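Local structure of spore germination protein GerM (6GZB) at residues V203-E208 with L247-S252; Y64-T69 with S212-P217; E127-K132 with E167-G172. The protein is of unknown molecular function but affects both sporulation and spore germination in Bacillus subtilis. One frame throughout, in Å; residues are numbered along the deposited sequence.

Contact 1: V203-E208 with L247-S252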
# COMPACT_ATOMS: atom_id res chain seq x y z
N VAL A 203 -1.70 -6.91 -3.20
CA VAL A 203 -1.63 -7.88 -2.11
C VAL A 203 -0.47 -7.48 -1.20
O VAL A 203 0.60 -7.10 -1.68
CB VAL A 203 -1.38 -9.29 -2.68
CG1 VAL A 203 -1.11 -10.30 -1.58
CG2 VAL A 203 -2.56 -9.72 -3.54
N TYR A 204 -0.69 -7.53 0.11
CA TYR A 204 0.33 -7.13 1.07
C TYR A 204 1.12 -8.33 1.57
O TYR A 204 0.56 -9.33 2.01
CB TYR A 204 -0.30 -6.41 2.26
CG TYR A 204 -0.65 -4.97 1.99
CD1 TYR A 204 -1.85 -4.63 1.38
CD2 TYR A 204 0.19 -3.96 2.38
CE1 TYR A 204 -2.19 -3.30 1.17
CE2 TYR A 204 -0.14 -2.63 2.18
CZ TYR A 204 -1.31 -2.31 1.54
OH TYR A 204 -1.62 -0.98 1.34
N TYR A 205 2.44 -8.22 1.48
CA TYR A 205 3.32 -9.22 2.04
C TYR A 205 4.13 -8.62 3.17
O TYR A 205 4.10 -7.41 3.39
CB TYR A 205 4.24 -9.79 0.97
CG TYR A 205 3.51 -10.51 -0.13
CD1 TYR A 205 2.96 -11.76 0.09
CD2 TYR A 205 3.35 -9.94 -1.38
CE1 TYR A 205 2.29 -12.44 -0.92
CE2 TYR A 205 2.65 -10.58 -2.38
CZ TYR A 205 2.15 -11.84 -2.16
OH TYR A 205 1.46 -12.47 -3.16
N LEU A 206 4.85 -9.48 3.87
CA LEU A 206 5.55 -9.09 5.08
C LEU A 206 7.03 -8.91 4.79
O LEU A 206 7.60 -9.61 3.95
CB LEU A 206 5.32 -10.16 6.14
CG LEU A 206 5.86 -9.96 7.55
CD1 LEU A 206 5.11 -8.85 8.28
CD2 LEU A 206 5.76 -11.26 8.33
N ALA A 207 7.60 -7.83 5.30
CA ALA A 207 9.04 -7.63 5.27
C ALA A 207 9.50 -7.29 6.68
O ALA A 207 8.68 -7.05 7.57
CB ALA A 207 9.41 -6.51 4.32
N GLU A 208 10.80 -7.26 6.91
CA GLU A 208 11.29 -6.82 8.20
C GLU A 208 12.71 -6.34 8.12
O GLU A 208 13.47 -6.73 7.24
CB GLU A 208 11.15 -7.92 9.25
CG GLU A 208 11.96 -9.16 8.98
CD GLU A 208 12.26 -9.92 10.26
OE1 GLU A 208 11.41 -9.90 11.17
OE2 GLU A 208 13.36 -10.50 10.36
N LEU A 247 10.79 -10.53 0.63
CA LEU A 247 9.51 -10.61 1.27
C LEU A 247 9.18 -12.00 1.78
O LEU A 247 9.73 -12.96 1.36
CB LEU A 247 8.41 -10.20 0.31
CG LEU A 247 8.44 -8.85 -0.34
CD1 LEU A 247 7.39 -8.70 -1.42
CD2 LEU A 247 8.39 -7.73 0.68
N LEU A 248 8.25 -12.06 2.70
CA LEU A 248 7.80 -13.33 3.21
C LEU A 248 6.30 -13.33 3.41
O LEU A 248 5.66 -12.32 3.29
CB LEU A 248 8.48 -13.62 4.51
CG LEU A 248 9.07 -12.40 5.19
CD1 LEU A 248 9.05 -12.68 6.65
CD2 LEU A 248 10.48 -12.04 4.78
N THR A 249 5.76 -14.49 3.66
CA THR A 249 4.34 -14.65 3.96
C THR A 249 4.28 -15.46 5.24
O THR A 249 5.11 -16.30 5.46
CB THR A 249 3.54 -15.37 2.85
OG1 THR A 249 2.16 -15.04 2.93
CG2 THR A 249 3.64 -16.82 2.98
N ASP A 250 3.33 -15.16 6.11
CA ASP A 250 3.20 -15.96 7.29
C ASP A 250 2.09 -16.96 7.07
O ASP A 250 1.74 -17.66 7.96
CB ASP A 250 2.97 -15.13 8.54
CG ASP A 250 3.31 -15.89 9.84
OD1 ASP A 250 4.30 -16.62 9.87
OD2 ASP A 250 2.60 -15.76 10.83
N PHE A 251 1.57 -17.03 5.87
CA PHE A 251 0.52 -17.99 5.53
C PHE A 251 1.12 -19.36 5.28
O PHE A 251 2.17 -19.48 4.67
CB PHE A 251 -0.23 -17.56 4.26
CG PHE A 251 -1.24 -16.49 4.49
CD1 PHE A 251 -0.85 -15.19 4.77
CD2 PHE A 251 -2.58 -16.75 4.32
CE1 PHE A 251 -1.78 -14.19 4.94
CE2 PHE A 251 -3.52 -15.76 4.52
CZ PHE A 251 -3.12 -14.48 4.82
N SER A 252 0.40 -20.39 5.70
CA SER A 252 0.64 -21.73 5.19
C SER A 252 0.10 -21.81 3.76
O SER A 252 -0.95 -21.24 3.46
CB SER A 252 -0.05 -22.78 6.07
OG SER A 252 -0.44 -23.92 5.30
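Leu-206 and Leu-248 are joined through their backbones as a single antiparallel hydrogen-bonded pair. Leu-206 N donates to Leu-248 O at 3.0 Å, and Leu-248 N returns a bond to Leu-206 O at 2.8 Å; both are nearly straight, with N-H...O angles of 160° and 163°. The same Leu-206 O also accepts a CA-H...O contact from Leu-247 CA at 3.4 Å, and Leu-248 CG packs 3.4 Å from Leu-206 O.

Three apolar contacts accompany the bridge. Leu-206 holds CG anti to its backbone N (chi1 -175°), and from this branch CD2 touches Leu-248 CD1 at 4.0 Å. Leu-247 divides its branches between two strand residues: CD2 rests on Ala-207 CB at 4.0 Å, while CD1 reaches Tyr-205 CB at 4.1 Å. Near the plane of the Tyr-205 ring, Thr-249 OG1 stands at the edge; this hydroxyl is hydrogen-bonded to Leu-237 O, and Tyr-205 OH to Lys-220 NZ.

Residues 247-252 belong to the loop between helix 229-239 and strand 262-264. Leu-248 pairs with one edge of strand 198-208 at Leu-206 alone; the other edge bonds to strand 213-223, while Phe-251 packs against helices 229-239 and 289-299.

Contact 2: Y64-T69 with S212-P217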
# COMPACT_ATOMS: atom_id res chain seq x y z
N TYR A 64 11.40 -1.50 -2.55
CA TYR A 64 9.94 -1.43 -2.49
C TYR A 64 9.47 -0.05 -2.03
O TYR A 64 10.03 0.53 -1.10
CB TYR A 64 9.36 -2.49 -1.56
CG TYR A 64 9.51 -3.89 -2.08
CD1 TYR A 64 8.58 -4.44 -2.97
CD2 TYR A 64 10.57 -4.69 -1.68
CE1 TYR A 64 8.71 -5.74 -3.43
CE2 TYR A 64 10.74 -5.97 -2.17
CZ TYR A 64 9.80 -6.50 -3.04
OH TYR A 64 9.98 -7.78 -3.51
N VAL A 65 8.42 0.45 -2.67
CA VAL A 65 7.69 1.59 -2.16
C VAL A 65 6.76 1.11 -1.06
O VAL A 65 5.95 0.21 -1.28
CB VAL A 65 6.89 2.29 -3.28
CG1 VAL A 65 6.15 3.50 -2.75
CG2 VAL A 65 7.82 2.68 -4.41
N VAL A 66 6.89 1.70 0.12
CA VAL A 66 6.26 1.18 1.32
C VAL A 66 5.81 2.33 2.21
O VAL A 66 6.55 3.30 2.39
CB VAL A 66 7.24 0.34 2.18
CG1 VAL A 66 6.47 -0.36 3.28
CG2 VAL A 66 8.01 -0.65 1.34
N ALA A 67 4.64 2.20 2.81
CA ALA A 67 4.16 3.17 3.78
C ALA A 67 5.01 3.09 5.05
O ALA A 67 5.26 2.01 5.56
CB ALA A 67 2.69 2.91 4.12
N GLN A 68 5.48 4.25 5.52
CA GLN A 68 5.93 4.40 6.89
C GLN A 68 5.17 5.53 7.55
O GLN A 68 5.19 6.66 7.07
CB GLN A 68 7.43 4.68 6.94
CG GLN A 68 8.28 3.49 6.53
CD GLN A 68 8.35 2.45 7.62
OE1 GLN A 68 9.10 2.60 8.59
NE2 GLN A 68 7.55 1.39 7.48
N THR A 69 4.45 5.20 8.62
CA THR A 69 3.61 6.18 9.30
C THR A 69 4.40 6.91 10.36
O THR A 69 4.95 6.30 11.27
CB THR A 69 2.35 5.53 9.89
OG1 THR A 69 1.45 5.19 8.82
CG2 THR A 69 1.64 6.49 10.83
N SER A 212 11.69 -3.52 12.88
CA SER A 212 10.28 -3.88 12.77
C SER A 212 9.93 -4.77 11.58
O SER A 212 10.69 -4.92 10.63
CB SER A 212 9.41 -2.62 12.74
OG SER A 212 9.60 -1.88 11.55
N GLU A 213 8.77 -5.41 11.71
CA GLU A 213 8.02 -5.93 10.58
C GLU A 213 7.20 -4.80 9.96
O GLU A 213 6.73 -3.90 10.64
CB GLU A 213 7.06 -7.02 11.04
CG GLU A 213 7.70 -8.31 11.52
CD GLU A 213 6.65 -9.32 11.98
OE1 GLU A 213 5.67 -8.90 12.61
OE2 GLU A 213 6.79 -10.51 11.66
N TYR A 214 7.00 -4.87 8.65
CA TYR A 214 6.14 -3.94 7.97
C TYR A 214 5.52 -4.58 6.74
O TYR A 214 5.91 -5.65 6.32
CB TYR A 214 6.90 -2.66 7.61
CG TYR A 214 8.15 -2.86 6.78
CD1 TYR A 214 8.10 -2.82 5.40
CD2 TYR A 214 9.40 -2.99 7.38
CE1 TYR A 214 9.23 -2.99 4.64
CE2 TYR A 214 10.55 -3.12 6.62
CZ TYR A 214 10.46 -3.12 5.25
OH TYR A 214 11.59 -3.22 4.48
N TYR A 215 4.45 -3.98 6.26
CA TYR A 215 3.63 -4.60 5.24
C TYR A 215 3.83 -3.90 3.92
O TYR A 215 3.72 -2.68 3.83
CB TYR A 215 2.17 -4.59 5.68
CG TYR A 215 1.95 -5.44 6.91
CD1 TYR A 215 1.79 -6.82 6.81
CD2 TYR A 215 2.11 -4.90 8.18
CE1 TYR A 215 1.67 -7.61 7.93
CE2 TYR A 215 2.00 -5.69 9.31
CZ TYR A 215 1.81 -7.04 9.18
OH TYR A 215 1.67 -7.83 10.29
N VAL A 216 4.19 -4.68 2.90
CA VAL A 216 4.56 -4.16 1.60
C VAL A 216 3.52 -4.56 0.56
O VAL A 216 3.22 -5.75 0.38
CB VAL A 216 5.91 -4.74 1.16
CG1 VAL A 216 6.29 -4.21 -0.22
CG2 VAL A 216 6.98 -4.41 2.19
N PRO A 217 2.93 -3.57 -0.11
CA PRO A 217 1.90 -3.84 -1.11
C PRO A 217 2.55 -4.15 -2.46
O PRO A 217 3.50 -3.48 -2.85
CB PRO A 217 1.14 -2.52 -1.17
CG PRO A 217 2.15 -1.48 -0.86
CD PRO A 217 3.16 -2.12 0.07
O HOH W 1 2.82 -0.11 2.83
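Val-66 turns its side chain toward strand 213-217 and sends one methyl to each of Tyr-214 and Val-216. CG1 is anti to the backbone N (chi1 -170°) and meets Tyr-214 CD1 at 3.6 Å, the valine and the tyrosine crossing at about a right angle. Val-66 CG1 is also 3.6 Å from Tyr-215 O. The other branch of Val-66, CG2, meets Val-216 CG2 at 4.0 Å in a more slanting approach. Val-216 in turn uses its second methyl on a different aromatic residue: CG1 approaches Tyr-64 CD1 to 3.6 Å, again with the side chains roughly perpendicular. In order, Tyr-64, Val-216, Val-66 and Tyr-214 form a row of touching side chains.

This is the packing of strands from two different sheets, one from each of the tandem GerMN domains. The segment axes come within 6.5 Å and make an angle of 140°, and no direct hydrogen bond joins the two segments. A water instead bridges the backbones, accepting from Ala-67 N and donating to Tyr-215 O, each at 2.9 Å.

Gln-68 bends at chi2, which folds its amide back so that NE2 donates to the preceding carbonyl, Ala-67 O. Gln-68 NE2 also lies 4.1 Å from Tyr-214 CB, with the amide and ring planes 67° apart. Both tyrosine hydroxyls carry polar links across the domain boundary: Tyr-64 OH is hydrogen-bonded to Ser-245 O, and Tyr-214 OH to Asp-60 OD2.

Contact 3: E127-K132 with E167-G172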
# COMPACT_ATOMS: atom_id res chain seq x y z
N GLU A 127 13.78 20.80 -9.76
CA GLU A 127 14.63 19.78 -9.12
C GLU A 127 13.98 18.39 -9.15
O GLU A 127 14.67 17.37 -9.01
CB GLU A 127 14.93 20.16 -7.67
CG GLU A 127 15.93 21.29 -7.53
CD GLU A 127 15.30 22.66 -7.64
OE1 GLU A 127 14.06 22.75 -7.82
OE2 GLU A 127 16.05 23.65 -7.51
N PHE A 128 12.66 18.36 -9.31
CA PHE A 128 11.91 17.11 -9.44
C PHE A 128 12.53 16.19 -10.49
O PHE A 128 12.38 14.96 -10.42
CB PHE A 128 10.45 17.42 -9.80
CG PHE A 128 9.58 16.19 -9.91
CD1 PHE A 128 8.97 15.66 -8.79
CD2 PHE A 128 9.32 15.62 -11.15
CE1 PHE A 128 8.13 14.56 -8.90
CE2 PHE A 128 8.47 14.53 -11.27
CZ PHE A 128 7.89 13.99 -10.14
N LYS A 129 13.24 16.77 -11.45
CA LYS A 129 13.81 16.01 -12.56
C LYS A 129 15.08 15.26 -12.16
O LYS A 129 15.52 14.39 -12.90
CB LYS A 129 14.11 16.92 -13.74
CG LYS A 129 12.88 17.57 -14.35
CD LYS A 129 13.23 18.31 -15.63
CE LYS A 129 12.00 19.00 -16.20
NZ LYS A 129 12.35 20.17 -17.05
N ASN A 130 15.64 15.59 -11.00
CA ASN A 130 16.99 15.13 -10.66
C ASN A 130 17.00 13.78 -9.96
O ASN A 130 17.65 13.62 -8.93
CB ASN A 130 17.69 16.15 -9.76
CG ASN A 130 17.90 17.48 -10.44
OD1 ASN A 130 17.98 17.57 -11.66
ND2 ASN A 130 17.96 18.54 -9.64
N TYR A 131 16.32 12.80 -10.53
CA TYR A 131 16.30 11.45 -9.98
C TYR A 131 16.97 10.48 -10.95
O TYR A 131 17.13 10.78 -12.12
CB TYR A 131 14.85 11.03 -9.71
CG TYR A 131 13.97 11.01 -10.94
CD1 TYR A 131 13.93 9.90 -11.77
CD2 TYR A 131 13.16 12.08 -11.25
CE1 TYR A 131 13.10 9.86 -12.87
CE2 TYR A 131 12.32 12.06 -12.35
CZ TYR A 131 12.33 10.96 -13.18
OH TYR A 131 11.52 10.91 -14.30
N LYS A 132 17.33 9.30 -10.45
CA LYS A 132 17.85 8.23 -11.30
C LYS A 132 16.72 7.51 -12.03
O LYS A 132 15.65 7.27 -11.47
CB LYS A 132 18.64 7.23 -10.47
CG LYS A 132 19.92 7.79 -9.89
CD LYS A 132 20.69 6.73 -9.11
CE LYS A 132 22.03 7.26 -8.62
NZ LYS A 132 22.33 6.86 -7.22
N GLU A 167 4.18 12.25 -19.34
CA GLU A 167 5.17 11.22 -19.04
C GLU A 167 6.22 11.75 -18.07
O GLU A 167 6.34 12.96 -17.89
CB GLU A 167 5.85 10.76 -20.33
CG GLU A 167 6.63 11.84 -21.04
CD GLU A 167 7.17 11.37 -22.38
OE1 GLU A 167 6.58 10.45 -22.97
OE2 GLU A 167 8.18 11.94 -22.85
N MET A 168 6.93 10.85 -17.41
CA MET A 168 7.99 11.26 -16.50
C MET A 168 9.21 11.69 -17.33
O MET A 168 9.47 11.13 -18.38
CB MET A 168 8.36 10.12 -15.54
CG MET A 168 7.32 9.87 -14.46
SD MET A 168 7.22 11.21 -13.25
CE MET A 168 8.64 10.86 -12.22
N PRO A 169 9.93 12.72 -16.86
CA PRO A 169 10.90 13.42 -17.69
C PRO A 169 12.14 12.60 -18.04
O PRO A 169 12.65 12.71 -19.15
CB PRO A 169 11.29 14.63 -16.84
CG PRO A 169 10.90 14.27 -15.45
CD PRO A 169 9.68 13.41 -15.59
N VAL A 170 12.64 11.81 -17.10
CA VAL A 170 13.96 11.20 -17.27
C VAL A 170 13.91 9.99 -18.20
O VAL A 170 14.74 9.85 -19.09
CB VAL A 170 14.57 10.79 -15.92
CG1 VAL A 170 15.82 9.95 -16.13
CG2 VAL A 170 14.87 12.03 -15.09
N GLY A 171 12.92 9.12 -18.00
CA GLY A 171 12.85 7.87 -18.74
C GLY A 171 11.58 7.70 -19.56
O GLY A 171 11.41 6.70 -20.24
N GLY A 172 10.66 8.64 -19.45
CA GLY A 172 9.50 8.66 -20.34
C GLY A 172 8.35 7.75 -19.92
O GLY A 172 7.44 7.50 -20.71
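Tyr-131 extends its ring across Val-170 toward the backbone of segment 167-172. At its CB the side chain starts with CG set between the backbone N and the carbonyl carbon (chi1 60°), a torsion that carries the ring back beside its own segment, where Phe-128 O lies in plane at the ring edge. Farther out, one face is covered by Val-170 CG2, which makes a CH-pi contact 3.6 Å from the ring centroid and 23° off the normal. Val-170 CG2 also lies 3.3 Å from Lys-129 O. Tyr-131 CE1 meets Val-170 CB at 3.5 Å, while CE2 is near the terminal methyl of Met-168 and CG of Pro-169. At the tip, Tyr-131 OH accepts a hydrogen bond from Val-170 N at 3.1 Å, with an N-H...O angle of 163°. Pro-169 CD is 3.4 Å from Tyr-131 OH, which also has a hydrogen bond to Glu-136 OE2.

Met-168 bends at both chi2 and chi3. Its CE thereby reaches Phe-128 CE2 at 3.8 Å, and SD sits at the edge of the Phe-128 ring, 5.3 Å from its centroid, a Met-aromatic contact. Glu-136 OE2, at the start of helix 136-147, is also hydrogen-bonded to Gly-171 N, joining that helix end to the second loop. The two loops thus pack together beside that helix start and strand 155-160, where Phe-128, Lys-129 and Pro-169 all touch Ile-160.

Contacts 1 and 2 are neighbours, with centres about 11 Å apart, and both use the antiparallel pair of strands 198-208 and 213-223. Backbone hydrogen bonds, such as Tyr-205 O with Val-216 N, connect them directly. Contact 1 ties the pair to a loop of its own, second GerMN domain, whereas contact 2 joins it to strand 65-73 of the first. Contact 3 stands apart, between residues 127 and 172, its centre about 24 Å from that of contact 2 and about 32 Å from that of contact 1. The segments of contacts 1 and 2 alternate along the chain; contact 3 falls between the two segments of contact 2, which alone links the tandem domains.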